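Local coordinates for small heat shock protein hsp20 family (Sulfolobus solfataricus, PDB 4RZK) that probably binds unfolded proteins as a dimeric small heat shock protein, of which this chain is the alpha-crystallin domain, at residues 11-16 against 58-63; 20-25 against 82-87; 24-29 against 54-59; 32-37 against 47-52. All coordinates share one frame; numbering follows the deposited sequence.

Overall arrangement
All four contacts belong to one alpha-crystallin domain, an all-beta sandwich. Contacts 1 and 2 have centres about 7 Å apart and meet where strand 6-16 pairs with strand 19-25; contacts 3 and 4 are equally close and meet where strand 44-50 pairs with strand 55-61. Between the two pairs the centres are about 15 to 17 Å apart. Contacts 2 and 3 share Ala-24 and Glu-25, contacts 1 and 3 share Lys-58 and Glu-59. Along the chain contact 4 is a local hairpin, enclosed by contact 3, while contacts 1 and 2 interleave and tie the early strands to late ones. Glu-25 and the turn of contact 3 take part in the dimer interface.

Contact 1 (11-16 against 58-63); sequences ADVIEK and KEIDLP
Pro-63, Val-13 and Ala-11 supply most of the surface buried here. The pyrrolidine ring of Pro-63 is used on more than one side. Its CD meets CG2 of Val-13 at 4.2 Å, the two side chains sliding past each other in opposite directions. Its CB, in turn, receives the carboxylate of Glu-15, which comes from the opposite direction and brings OE1 to 3.5 Å from Pro-63 CB; the carboxylate lies alongside the CB-CG edge of the proline, with no hydrogen bond between them.

Val-13 is branched between two partners. While CG2, anti to the backbone N, reaches the proline, CG1 turns to Ile-60 and lies 4.4 Å from its CG2, a loose apolar touch. At the far end Ala-11 CB packs on the aliphatic part of Lys-58, 3.8 Å from CE. The lysine leaves its backbone with CG anti to N (chi1 175°) and then bends at chi2 (86°), which carries CE beside the alanine; its NZ forms a weak, long ion pair with Glu-8.

No backbone hydrogen bond joins 11-16 to 58-63. The two run in nearly the same direction, 19° apart, but the CA atoms of Val-13 and Leu-62 are 8.0 Å from each other, too far for main-chain bonds. Each bonds instead to another neighbour, Ile-14 to Lys-21 and Ile-60 to Leu-45. Side chains fill the interval: Val-13, Ile-60 and Pro-63 point toward the opposite segment, near the surface but with Ile-60 buried, which suits the immunoglobulin-like beta sandwich of the alpha-crystallin domain.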
loop_
_atom_site.group_PDB
_atom_site.type_symbol
_atom_site.label_atom_id
_atom_site.label_comp_id
_atom_site.label_asym_id
_atom_site.label_seq_id
_atom_site.Cartn_x
_atom_site.Cartn_y
_atom_site.Cartn_z
ATOM N N ALA A 11 -9.698 -2.509 -2.018
ATOM C CA ALA A 11 -10.418 -1.480 -2.728
ATOM C C ALA A 11 -11.659 -1.081 -1.970
ATOM O O ALA A 11 -12.349 -1.921 -1.433
ATOM C CB ALA A 11 -10.790 -1.977 -4.106
ATOM N N ASP A 12 -11.952 0.204 -1.936
ATOM C CA ASP A 12 -13.199 0.657 -1.373
ATOM C C ASP A 12 -13.884 1.553 -2.365
ATOM O O ASP A 12 -13.294 2.490 -2.850
ATOM C CB ASP A 12 -12.951 1.418 -0.086
ATOM C CG ASP A 12 -14.198 1.584 0.727
ATOM O OD1 ASP A 12 -14.261 2.539 1.517
ATOM O OD2 ASP A 12 -15.115 0.762 0.577
ATOM N N VAL A 13 -15.141 1.287 -2.656
ATOM C CA VAL A 13 -15.840 2.166 -3.563
ATOM C C VAL A 13 -16.920 2.941 -2.836
ATOM O O VAL A 13 -17.739 2.376 -2.135
ATOM C CB VAL A 13 -16.421 1.405 -4.755
ATOM C CG1 VAL A 13 -16.783 -0.006 -4.358
ATOM C CG2 VAL A 13 -17.621 2.135 -5.311
ATOM N N ILE A 14 -16.858 4.254 -2.946
ATOM C CA ILE A 14 -17.813 5.113 -2.294
ATOM C C ILE A 14 -18.422 6.053 -3.313
ATOM O O ILE A 14 -17.719 6.681 -4.079
ATOM C CB ILE A 14 -17.136 5.936 -1.199
ATOM C CG1 ILE A 14 -17.680 5.549 0.171
ATOM C CG2 ILE A 14 -17.343 7.412 -1.459
ATOM C CD1 ILE A 14 -19.161 5.799 0.343
ATOM N N GLU A 15 -19.740 6.153 -3.318
ATOM C CA GLU A 15 -20.407 7.035 -4.251
ATOM C C GLU A 15 -21.104 8.149 -3.503
ATOM O O GLU A 15 -21.870 7.901 -2.584
ATOM C CB GLU A 15 -21.424 6.266 -5.091
ATOM C CG GLU A 15 -22.851 6.398 -4.608
ATOM C CD GLU A 15 -23.647 5.126 -4.785
ATOM O OE1 GLU A 15 -24.308 4.975 -5.824
ATOM O OE2 GLU A 15 -23.620 4.275 -3.886
ATOM N N LYS A 16 -20.809 9.381 -3.892
ATOM C CA LYS A 16 -21.535 10.533 -3.399
ATOM C C LYS A 16 -21.995 11.398 -4.558
ATOM O O LYS A 16 -21.199 11.815 -5.387
ATOM C CB LYS A 16 -20.673 11.337 -2.430
ATOM C CG LYS A 16 -19.962 12.521 -3.051
ATOM C CD LYS A 16 -19.370 13.422 -1.975
ATOM C CE LYS A 16 -17.849 13.411 -2.003
ATOM N NZ LYS A 16 -17.268 13.149 -0.657
ATOM N N LYS A 58 -7.790 -6.052 -10.302
ATOM C CA LYS A 58 -9.076 -6.011 -9.633
ATOM C C LYS A 58 -10.169 -5.592 -10.585
ATOM O O LYS A 58 -9.950 -4.788 -11.464
ATOM C CB LYS A 58 -9.040 -5.051 -8.454
ATOM C CG LYS A 58 -10.376 -4.867 -7.772
ATOM C CD LYS A 58 -10.616 -5.938 -6.733
ATOM C CE LYS A 58 -11.409 -5.405 -5.561
ATOM N NZ LYS A 58 -12.259 -6.454 -4.958
ATOM N N GLU A 59 -11.357 -6.139 -10.405
ATOM C CA GLU A 59 -12.497 -5.677 -11.160
ATOM C C GLU A 59 -13.636 -5.376 -10.218
ATOM O O GLU A 59 -13.914 -6.135 -9.307
ATOM C CB GLU A 59 -12.872 -6.658 -12.260
ATOM C CG GLU A 59 -13.969 -7.641 -11.935
ATOM C CD GLU A 59 -14.142 -8.655 -13.040
ATOM O OE1 GLU A 59 -14.971 -9.567 -12.892
ATOM O OE2 GLU A 59 -13.436 -8.536 -14.056
ATOM N N ILE A 60 -14.265 -4.231 -10.421
ATOM C CA ILE A 60 -15.290 -3.757 -9.525
ATOM C C ILE A 60 -16.588 -3.544 -10.245
ATOM O O ILE A 60 -16.619 -2.925 -11.291
ATOM C CB ILE A 60 -14.918 -2.401 -8.937
ATOM C CG1 ILE A 60 -13.821 -2.550 -7.891
ATOM C CG2 ILE A 60 -16.146 -1.754 -8.339
ATOM C CD1 ILE A 60 -12.518 -1.918 -8.306
ATOM N N ASP A 61 -17.669 -4.034 -9.662
ATOM C CA ASP A 61 -18.978 -3.778 -10.206
ATOM C C ASP A 61 -19.463 -2.516 -9.551
ATOM O O ASP A 61 -19.617 -2.455 -8.350
ATOM C CB ASP A 61 -19.921 -4.924 -9.871
ATOM C CG ASP A 61 -19.389 -6.261 -10.321
ATOM O OD1 ASP A 61 -19.492 -6.572 -11.520
ATOM O OD2 ASP A 61 -18.866 -7.006 -9.476
ATOM N N LEU A 62 -19.702 -1.501 -10.359
ATOM C CA LEU A 62 -20.128 -0.207 -9.876
ATOM C C LEU A 62 -21.606 -0.139 -9.541
ATOM O O LEU A 62 -22.414 -0.815 -10.148
ATOM C CB LEU A 62 -19.752 0.860 -10.889
ATOM C CG LEU A 62 -18.259 0.918 -11.183
ATOM C CD1 LEU A 62 -17.991 1.657 -12.476
ATOM C CD2 LEU A 62 -17.526 1.571 -10.031
ATOM N N PRO A 63 -21.949 0.698 -8.577
ATOM C CA PRO A 63 -23.339 0.919 -8.187
ATOM C C PRO A 63 -24.154 1.520 -9.316
ATOM O O PRO A 63 -25.330 1.231 -9.418
ATOM C CB PRO A 63 -23.235 1.892 -7.014
ATOM C CG PRO A 63 -21.784 2.183 -6.834
ATOM C CD PRO A 63 -21.034 1.085 -7.505
#

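Contact 2 (20-25 against 82-87); sequences IKVVAE and ITLKKK
Leu-84 turns its CG beside the backbone N (chi1 -54°), and Ile-20 has CG1 beside its own backbone N (chi1 -77°), which puts CG2 anti to that N, a combination that sets CD1 of the leucine against two neighbours at once. Leu-84 CD1 lies 4.2 Å from Ile-20 CG2 and 4.1 Å from Val-22 CG2, crossing both side chains at a slant. Ile-82 adds its CG2, which sits 3.5 Å from the carbonyl O of Val-22, on the same buried face.

On the other face Lys-21 and Thr-83 form a non-hydrogen-bonded pair, their side chains side by side and pointing the same way. The lysine chain is extended, while Thr-83 OG1 bonds to the carbonyl O of Lys-72.

The backbones are joined by four nearly straight bonds in two antiparallel hydrogen-bonded pairs. Ile-20 N reaches Leu-84 O at 2.7 Å, with the return bond from Leu-84 N to Ile-20 O; Val-22 N reaches Ile-82 O at 2.8 Å and Ile-82 N returns to Val-22 O at 2.9 Å.

Strand 19-25 thus lies between strand 79-85 and strand 6-16, which bonds to it through Ile-14 and Asp-12, and strand 72-76 continues the sheet past Thr-83. Facing the interior, Val-22 packs on Leu-45 of strand 44-50 and Leu-84 on Leu-62 and Val-66 of the loop that follows strand 55-61.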
loop_
_atom_site.group_PDB
_atom_site.type_symbol
_atom_site.label_atom_id
_atom_site.label_comp_id
_atom_site.label_asym_id
_atom_site.label_seq_id
_atom_site.Cartn_x
_atom_site.Cartn_y
_atom_site.Cartn_z
ATOM N N ILE A 20 -18.637 8.938 -8.403
ATOM C CA ILE A 20 -18.303 7.722 -7.693
ATOM C C ILE A 20 -16.797 7.715 -7.525
ATOM O O ILE A 20 -16.065 7.904 -8.476
ATOM C CB ILE A 20 -18.691 6.466 -8.473
ATOM C CG1 ILE A 20 -20.184 6.208 -8.373
ATOM C CG2 ILE A 20 -17.953 5.267 -7.918
ATOM C CD1 ILE A 20 -20.587 4.860 -8.915
ATOM N N LYS A 21 -16.327 7.501 -6.314
ATOM C CA LYS A 21 -14.908 7.518 -6.086
ATOM C C LYS A 21 -14.491 6.116 -5.774
ATOM O O LYS A 21 -15.052 5.491 -4.896
ATOM C CB LYS A 21 -14.534 8.470 -4.949
ATOM C CG LYS A 21 -14.742 9.941 -5.276
ATOM C CD LYS A 21 -14.374 10.826 -4.098
ATOM C CE LYS A 21 -14.560 12.297 -4.432
ATOM N NZ LYS A 21 -14.227 13.176 -3.278
ATOM N N VAL A 22 -13.466 5.622 -6.454
ATOM C CA VAL A 22 -12.941 4.298 -6.158
ATOM C C VAL A 22 -11.517 4.378 -5.649
ATOM O O VAL A 22 -10.683 5.017 -6.250
ATOM C CB VAL A 22 -12.994 3.376 -7.379
ATOM C CG1 VAL A 22 -12.339 2.048 -7.058
ATOM C CG2 VAL A 22 -14.427 3.163 -7.807
ATOM N N VAL A 23 -11.249 3.724 -4.533
ATOM C CA VAL A 23 -9.935 3.770 -3.924
ATOM C C VAL A 23 -9.284 2.401 -3.907
ATOM O O VAL A 23 -9.879 1.446 -3.464
ATOM C CB VAL A 23 -10.022 4.275 -2.486
ATOM C CG1 VAL A 23 -8.715 4.047 -1.768
ATOM C CG2 VAL A 23 -10.391 5.738 -2.468
ATOM N N ALA A 24 -8.057 2.325 -4.400
ATOM C CA ALA A 24 -7.323 1.078 -4.455
ATOM C C ALA A 24 -5.920 1.181 -3.908
ATOM O O ALA A 24 -5.202 2.102 -4.227
ATOM C CB ALA A 24 -7.284 0.565 -5.887
ATOM N N GLU A 25 -5.519 0.193 -3.133
ATOM C CA GLU A 25 -4.169 0.153 -2.653
ATOM C C GLU A 25 -3.391 -0.799 -3.486
ATOM O O GLU A 25 -3.678 -1.974 -3.540
ATOM C CB GLU A 25 -4.140 -0.379 -1.263
ATOM C CG GLU A 25 -4.964 0.398 -0.300
ATOM C CD GLU A 25 -4.574 0.036 1.085
ATOM O OE1 GLU A 25 -3.834 -0.935 1.255
ATOM O OE2 GLU A 25 -4.988 0.735 2.016
ATOM N N ILE A 82 -9.513 7.129 -7.850
ATOM C CA ILE A 82 -10.032 7.557 -9.124
ATOM C C ILE A 82 -11.464 8.013 -8.974
ATOM O O ILE A 82 -12.232 7.422 -8.245
ATOM C CB ILE A 82 -9.956 6.440 -10.160
ATOM C CG1 ILE A 82 -11.315 6.225 -10.785
ATOM C CG2 ILE A 82 -9.458 5.158 -9.529
ATOM C CD1 ILE A 82 -11.299 6.396 -12.281
ATOM N N THR A 83 -11.815 9.082 -9.667
ATOM C CA THR A 83 -13.142 9.646 -9.553
ATOM C C THR A 83 -13.908 9.467 -10.844
ATOM O O THR A 83 -13.422 9.802 -11.911
ATOM C CB THR A 83 -13.079 11.134 -9.201
ATOM O OG1 THR A 83 -11.713 11.541 -9.094
ATOM C CG2 THR A 83 -13.760 11.376 -7.886
ATOM N N LEU A 84 -15.116 8.939 -10.730
ATOM C CA LEU A 84 -15.906 8.580 -11.888
ATOM C C LEU A 84 -17.189 9.364 -11.921
ATOM O O LEU A 84 -17.735 9.708 -10.884
ATOM C CB LEU A 84 -16.248 7.102 -11.848
ATOM C CG LEU A 84 -15.105 6.115 -11.703
ATOM C CD1 LEU A 84 -15.669 4.752 -11.364
ATOM C CD2 LEU A 84 -14.299 6.050 -12.982
ATOM N N LYS A 85 -17.673 9.635 -13.128
ATOM C CA LYS A 85 -18.912 10.378 -13.311
ATOM C C LYS A 85 -20.052 9.464 -13.713
ATOM O O LYS A 85 -19.898 8.608 -14.569
ATOM C CB LYS A 85 -18.736 11.467 -14.364
ATOM N N LYS A 86 -21.198 9.657 -13.080
ATOM C CA LYS A 86 -22.376 8.869 -13.372
ATOM C C LYS A 86 -22.892 9.245 -14.740
ATOM O O LYS A 86 -22.671 10.355 -15.199
ATOM C CB LYS A 86 -23.458 9.113 -12.332
ATOM C CG LYS A 86 -23.423 8.164 -11.151
ATOM C CD LYS A 86 -24.211 8.731 -9.982
ATOM C CE LYS A 86 -24.470 7.679 -8.916
ATOM N NZ LYS A 86 -25.920 7.416 -8.738
ATOM N N LYS A 87 -23.557 8.312 -15.405
ATOM C CA LYS A 87 -24.117 8.603 -16.711
ATOM C C LYS A 87 -25.208 9.648 -16.581
ATOM O O LYS A 87 -26.064 9.563 -15.709
ATOM C CB LYS A 87 -24.676 7.337 -17.351
#

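Contact 3 (24-29 against 54-59); sequences AEVPGV and RQYYKE
The ring of Tyr-56 lies against the turn that follows strand 19-25, with Val-26 over one of its faces. Val-26 CA stands 4.0 Å from the ring centroid and only 16° off the ring normal, a CH-pi contact, and its CG1, anti to the backbone N (chi1 156°), comes to 3.5 Å from Tyr-56 CD2. At the ring's edge, in its plane, Val-29 CG2 approaches CE2 at 3.7 Å. Pro-27 crosses the tyrosine at about a right angle, its CD 4.1 Å from Tyr-56 CZ.

The phenol OH donates to the carbonyl O of Pro-27; this bond is very short in the model and its length doubtful. An alanine in place of Val-26 would remove both methyls and would probably leave the CD2-CE2 side of the ring poorly packed, open a gap towards Ala-49 and give the ring more play.

Arg-54 CD runs past Pro-27 O at 3.5 Å, and its NE lies close to Gly-28, where a CB would collide with it. The guanidinium forms a salt bridge through NH2 with Glu-25 of the second subunit, and Glu-25 here mirrors this.

Val-26 to Val-29 form a type II beta turn, met by a tyrosine of strand 55-61. Pro-27 packs on Pro-27 of the second subunit and Gly-28 hydrogen-bonds to that subunit through its backbone, making the turn part of the dimer interface of this alpha-crystallin domain.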
loop_
_atom_site.group_PDB
_atom_site.type_symbol
_atom_site.label_atom_id
_atom_site.label_comp_id
_atom_site.label_asym_id
_atom_site.label_seq_id
_atom_site.Cartn_x
_atom_site.Cartn_y
_atom_site.Cartn_z
ATOM N N ALA A 24 -8.057 2.325 -4.400
ATOM C CA ALA A 24 -7.323 1.078 -4.455
ATOM C C ALA A 24 -5.920 1.181 -3.908
ATOM O O ALA A 24 -5.202 2.102 -4.227
ATOM C CB ALA A 24 -7.284 0.565 -5.887
ATOM N N GLU A 25 -5.519 0.193 -3.133
ATOM C CA GLU A 25 -4.169 0.153 -2.653
ATOM C C GLU A 25 -3.391 -0.799 -3.486
ATOM O O GLU A 25 -3.678 -1.974 -3.540
ATOM C CB GLU A 25 -4.140 -0.379 -1.263
ATOM C CG GLU A 25 -4.964 0.398 -0.300
ATOM C CD GLU A 25 -4.574 0.036 1.085
ATOM O OE1 GLU A 25 -3.834 -0.935 1.255
ATOM O OE2 GLU A 25 -4.988 0.735 2.016
ATOM N N VAL A 26 -2.359 -0.280 -4.100
ATOM C CA VAL A 26 -1.524 -1.088 -4.941
ATOM C C VAL A 26 -0.065 -0.741 -4.694
ATOM O O VAL A 26 0.613 -0.273 -5.585
ATOM C CB VAL A 26 -1.855 -0.760 -6.391
ATOM C CG1 VAL A 26 -0.690 -1.086 -7.293
ATOM C CG2 VAL A 26 -3.116 -1.464 -6.823
ATOM N N PRO A 27 0.441 -0.980 -3.496
ATOM C CA PRO A 27 1.807 -0.536 -3.240
ATOM C C PRO A 27 2.860 -1.428 -3.899
ATOM O O PRO A 27 2.643 -2.625 -4.083
ATOM C CB PRO A 27 1.908 -0.592 -1.721
ATOM C CG PRO A 27 0.943 -1.643 -1.323
ATOM C CD PRO A 27 -0.182 -1.578 -2.299
ATOM N N GLY A 28 3.989 -0.813 -4.243
ATOM C CA GLY A 28 5.082 -1.487 -4.889
ATOM C C GLY A 28 5.213 -0.953 -6.285
ATOM O O GLY A 28 6.297 -0.889 -6.850
ATOM N N VAL A 29 4.091 -0.527 -6.828
ATOM C CA VAL A 29 3.976 -0.261 -8.240
ATOM C C VAL A 29 4.110 1.219 -8.552
ATOM O O VAL A 29 3.591 2.047 -7.827
ATOM C CB VAL A 29 2.634 -0.808 -8.748
ATOM C CG1 VAL A 29 2.377 -0.382 -10.151
ATOM C CG2 VAL A 29 2.629 -2.319 -8.643
ATOM N N ARG A 54 5.581 -6.970 -7.415
ATOM C CA ARG A 54 4.162 -7.101 -7.130
ATOM C C ARG A 54 3.259 -6.866 -8.328
ATOM O O ARG A 54 3.469 -5.938 -9.078
ATOM C CB ARG A 54 3.786 -6.169 -5.984
ATOM C CG ARG A 54 4.008 -6.798 -4.627
ATOM C CD ARG A 54 4.112 -5.772 -3.531
ATOM N NE ARG A 54 5.489 -5.394 -3.285
ATOM C CZ ARG A 54 6.172 -5.757 -2.217
ATOM N NH1 ARG A 54 7.422 -5.375 -2.067
ATOM N NH2 ARG A 54 5.602 -6.509 -1.302
ATOM N N GLN A 55 2.257 -7.716 -8.506
ATOM C CA GLN A 55 1.284 -7.516 -9.567
ATOM C C GLN A 55 -0.168 -7.601 -9.078
ATOM O O GLN A 55 -0.501 -8.497 -8.337
ATOM C CB GLN A 55 1.562 -8.466 -10.738
ATOM C CG GLN A 55 1.993 -9.878 -10.369
ATOM C CD GLN A 55 3.447 -9.988 -9.986
ATOM O OE1 GLN A 55 4.321 -9.514 -10.687
ATOM N NE2 GLN A 55 3.707 -10.622 -8.863
ATOM N N TYR A 56 -1.011 -6.657 -9.478
ATOM C CA TYR A 56 -2.394 -6.629 -9.025
ATOM C C TYR A 56 -3.376 -6.554 -10.171
ATOM O O TYR A 56 -3.113 -5.919 -11.166
ATOM C CB TYR A 56 -2.669 -5.429 -8.128
ATOM C CG TYR A 56 -1.671 -5.136 -7.043
ATOM C CD1 TYR A 56 -1.958 -5.417 -5.729
ATOM C CD2 TYR A 56 -0.471 -4.530 -7.326
ATOM C CE1 TYR A 56 -1.061 -5.132 -4.730
ATOM C CE2 TYR A 56 0.426 -4.242 -6.332
ATOM C CZ TYR A 56 0.123 -4.548 -5.037
ATOM O OH TYR A 56 1.010 -4.260 -4.038
ATOM N N TYR A 57 -4.509 -7.218 -10.008
ATOM C CA TYR A 57 -5.656 -7.045 -10.876
ATOM C C TYR A 57 -6.912 -7.004 -10.036
ATOM O O TYR A 57 -7.085 -7.818 -9.157
ATOM C CB TYR A 57 -5.727 -8.177 -11.893
ATOM C CG TYR A 57 -6.947 -8.178 -12.769
ATOM C CD1 TYR A 57 -6.921 -7.618 -14.030
ATOM C CD2 TYR A 57 -8.119 -8.760 -12.346
ATOM C CE1 TYR A 57 -8.038 -7.628 -14.837
ATOM C CE2 TYR A 57 -9.235 -8.769 -13.144
ATOM C CZ TYR A 57 -9.186 -8.203 -14.385
ATOM O OH TYR A 57 -10.302 -8.221 -15.164
ATOM N N LYS A 58 -7.790 -6.052 -10.302
ATOM C CA LYS A 58 -9.076 -6.011 -9.633
ATOM C C LYS A 58 -10.169 -5.592 -10.585
ATOM O O LYS A 58 -9.950 -4.788 -11.464
ATOM C CB LYS A 58 -9.040 -5.051 -8.454
ATOM C CG LYS A 58 -10.376 -4.867 -7.772
ATOM C CD LYS A 58 -10.616 -5.938 -6.733
ATOM C CE LYS A 58 -11.409 -5.405 -5.561
ATOM N NZ LYS A 58 -12.259 -6.454 -4.958
ATOM N N GLU A 59 -11.357 -6.139 -10.405
ATOM C CA GLU A 59 -12.497 -5.677 -11.160
ATOM C C GLU A 59 -13.636 -5.376 -10.218
ATOM O O GLU A 59 -13.914 -6.135 -9.307
ATOM C CB GLU A 59 -12.872 -6.658 -12.260
ATOM C CG GLU A 59 -13.969 -7.641 -11.935
ATOM C CD GLU A 59 -14.142 -8.655 -13.040
ATOM O OE1 GLU A 59 -14.971 -9.567 -12.892
ATOM O OE2 GLU A 59 -13.436 -8.536 -14.056
#

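Contact 4 (32-37 against 47-52); sequences EDIKVK and ITAKSE
Backbone hydrogen bonds carry the pairing of Lys-35 with Thr-48. Lys-35 N donates to Thr-48 O at 2.6 Å and Thr-48 N returns to Lys-35 O at 2.8 Å, both nearly straight; the second lies in the carbonyl plane. A third bond, Lys-50 N to Asp-33 O at 3.0 Å, has its donor tilted 24° from the plane of the Asp-33 carbonyl, where the strand gives way to the 3-10 turn before it. CA-H...O contacts fill the intervals, such as Ile-34 CA to Thr-48 O at 3.3 Å.

These bonds build the hairpin of strands 34-39 and 44-50, whose first strand is an outermost one of the chain's sheet.

Apolar contacts are on the face carrying Ile-34, Val-36, Ile-47 and Ala-49. Ile-34 CG1 lies 4.3 Å from Ala-49 CB, and Val-36 CG2 is equally far from Ile-47 CG1; Ile-34 and Val-36 also touch Leu-80 across the sandwich. On the other face Lys-35 CB packs against Thr-48 CB at 4.0 Å, and the lysine then bends at chi2, its NZ making a weak bond to Glu-32 O.

At the end of the hairpin the Asp-33 side chain, with CG beside the backbone N (chi1 -76°), brings OD2 to 4.2 Å from Ser-51 CB. Its closeness to the Lys-50 carbonyl is doubtful in the model, and no bond joins the two acceptors. An alanine here lacks the carboxylate and would probably leave Ser-51 CB without its OD2 neighbour, while the backbone bond from Lys-50 N could persist.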
loop_
_atom_site.group_PDB
_atom_site.type_symbol
_atom_site.label_atom_id
_atom_site.label_comp_id
_atom_site.label_asym_id
_atom_site.label_seq_id
_atom_site.Cartn_x
_atom_site.Cartn_y
_atom_site.Cartn_z
ATOM N N GLU A 32 3.040 4.755 -13.752
ATOM C CA GLU A 32 2.955 4.413 -15.171
ATOM C C GLU A 32 2.667 2.928 -15.366
ATOM O O GLU A 32 2.200 2.515 -16.425
ATOM C CB GLU A 32 4.234 4.797 -15.924
ATOM C CG GLU A 32 5.492 4.845 -15.098
ATOM C CD GLU A 32 5.522 6.056 -14.187
ATOM O OE1 GLU A 32 5.586 7.202 -14.701
ATOM O OE2 GLU A 32 5.442 5.860 -12.952
ATOM N N ASP A 33 2.943 2.133 -14.338
ATOM C CA ASP A 33 2.700 0.693 -14.371
ATOM C C ASP A 33 1.256 0.344 -14.039
ATOM O O ASP A 33 0.921 -0.823 -13.877
ATOM C CB ASP A 33 3.613 -0.045 -13.384
ATOM C CG ASP A 33 5.040 -0.186 -13.871
ATOM O OD1 ASP A 33 5.275 -0.156 -15.102
ATOM O OD2 ASP A 33 5.920 -0.360 -12.998
ATOM N N ILE A 34 0.407 1.360 -13.932
ATOM C CA ILE A 34 -0.990 1.153 -13.604
ATOM C C ILE A 34 -1.866 1.382 -14.811
ATOM O O ILE A 34 -1.636 2.305 -15.575
ATOM C CB ILE A 34 -1.425 2.092 -12.469
ATOM C CG1 ILE A 34 -0.472 1.950 -11.279
ATOM C CG2 ILE A 34 -2.874 1.824 -12.051
ATOM C CD1 ILE A 34 -0.705 2.948 -10.185
ATOM N N LYS A 35 -2.876 0.538 -14.979
ATOM C CA LYS A 35 -3.881 0.720 -16.017
ATOM C C LYS A 35 -5.282 0.722 -15.432
ATOM O O LYS A 35 -5.631 -0.157 -14.674
ATOM C CB LYS A 35 -3.777 -0.374 -17.069
ATOM C CG LYS A 35 -2.402 -0.524 -17.687
ATOM C CD LYS A 35 -1.938 0.758 -18.353
ATOM C CE LYS A 35 -0.422 0.857 -18.357
ATOM N NZ LYS A 35 0.055 2.092 -19.032
ATOM N N VAL A 36 -6.081 1.712 -15.793
ATOM C CA VAL A 36 -7.458 1.788 -15.336
ATOM C C VAL A 36 -8.413 1.824 -16.513
ATOM O O VAL A 36 -8.270 2.644 -17.394
ATOM C CB VAL A 36 -7.685 3.053 -14.510
ATOM C CG1 VAL A 36 -9.152 3.205 -14.190
ATOM C CG2 VAL A 36 -6.872 3.004 -13.236
ATOM N N LYS A 37 -9.388 0.932 -16.547
ATOM C CA LYS A 37 -10.329 0.943 -17.654
ATOM C C LYS A 37 -11.755 0.617 -17.236
ATOM O O LYS A 37 -11.979 -0.018 -16.216
ATOM C CB LYS A 37 -9.847 0.026 -18.774
ATOM C CG LYS A 37 -10.916 -0.865 -19.362
ATOM C CD LYS A 37 -10.298 -1.869 -20.316
ATOM C CE LYS A 37 -10.240 -3.256 -19.707
ATOM N NZ LYS A 37 -8.984 -3.964 -20.066
ATOM N N ILE A 47 -8.956 -2.485 -12.891
ATOM C CA ILE A 47 -7.646 -1.947 -12.533
ATOM C C ILE A 47 -6.508 -2.957 -12.639
ATOM O O ILE A 47 -6.570 -4.029 -12.071
ATOM C CB ILE A 47 -7.650 -1.422 -11.094
ATOM C CG1 ILE A 47 -8.592 -0.245 -10.946
ATOM C CG2 ILE A 47 -6.258 -1.010 -10.678
ATOM C CD1 ILE A 47 -9.076 -0.061 -9.535
ATOM N N THR A 48 -5.459 -2.590 -13.360
ATOM C CA THR A 48 -4.298 -3.440 -13.536
ATOM C C THR A 48 -3.031 -2.747 -13.090
ATOM O O THR A 48 -2.717 -1.692 -13.591
ATOM C CB THR A 48 -4.097 -3.736 -15.017
ATOM O OG1 THR A 48 -4.855 -4.883 -15.383
ATOM C CG2 THR A 48 -2.661 -4.001 -15.290
ATOM N N ALA A 49 -2.285 -3.351 -12.180
ATOM C CA ALA A 49 -1.014 -2.792 -11.752
ATOM C C ALA A 49 0.105 -3.807 -11.824
ATOM O O ALA A 49 -0.020 -4.893 -11.305
ATOM C CB ALA A 49 -1.133 -2.247 -10.348
ATOM N N LYS A 50 1.200 -3.452 -12.481
ATOM C CA LYS A 50 2.319 -4.371 -12.665
ATOM C C LYS A 50 3.685 -3.814 -12.283
ATOM O O LYS A 50 4.046 -2.716 -12.652
ATOM C CB LYS A 50 2.369 -4.852 -14.109
ATOM C CG LYS A 50 2.157 -6.339 -14.276
ATOM C CD LYS A 50 1.203 -6.611 -15.421
ATOM C CE LYS A 50 0.148 -7.620 -15.023
ATOM N NZ LYS A 50 0.704 -8.998 -15.018
ATOM N N SER A 51 4.451 -4.600 -11.557
ATOM C CA SER A 51 5.809 -4.241 -11.213
ATOM C C SER A 51 6.498 -5.562 -10.971
ATOM O O SER A 51 5.832 -6.566 -10.833
ATOM C CB SER A 51 5.839 -3.346 -9.984
ATOM O OG SER A 51 6.400 -4.011 -8.883
ATOM N N GLU A 52 7.819 -5.598 -10.962
ATOM C CA GLU A 52 8.479 -6.885 -10.884
ATOM C C GLU A 52 8.162 -7.630 -9.610
ATOM O O GLU A 52 7.859 -8.808 -9.626
ATOM C CB GLU A 52 9.984 -6.683 -10.923
ATOM C CG GLU A 52 10.580 -6.631 -12.309
ATOM C CD GLU A 52 12.078 -6.754 -12.273
ATOM O OE1 GLU A 52 12.568 -7.888 -12.157
ATOM O OE2 GLU A 52 12.759 -5.719 -12.348
#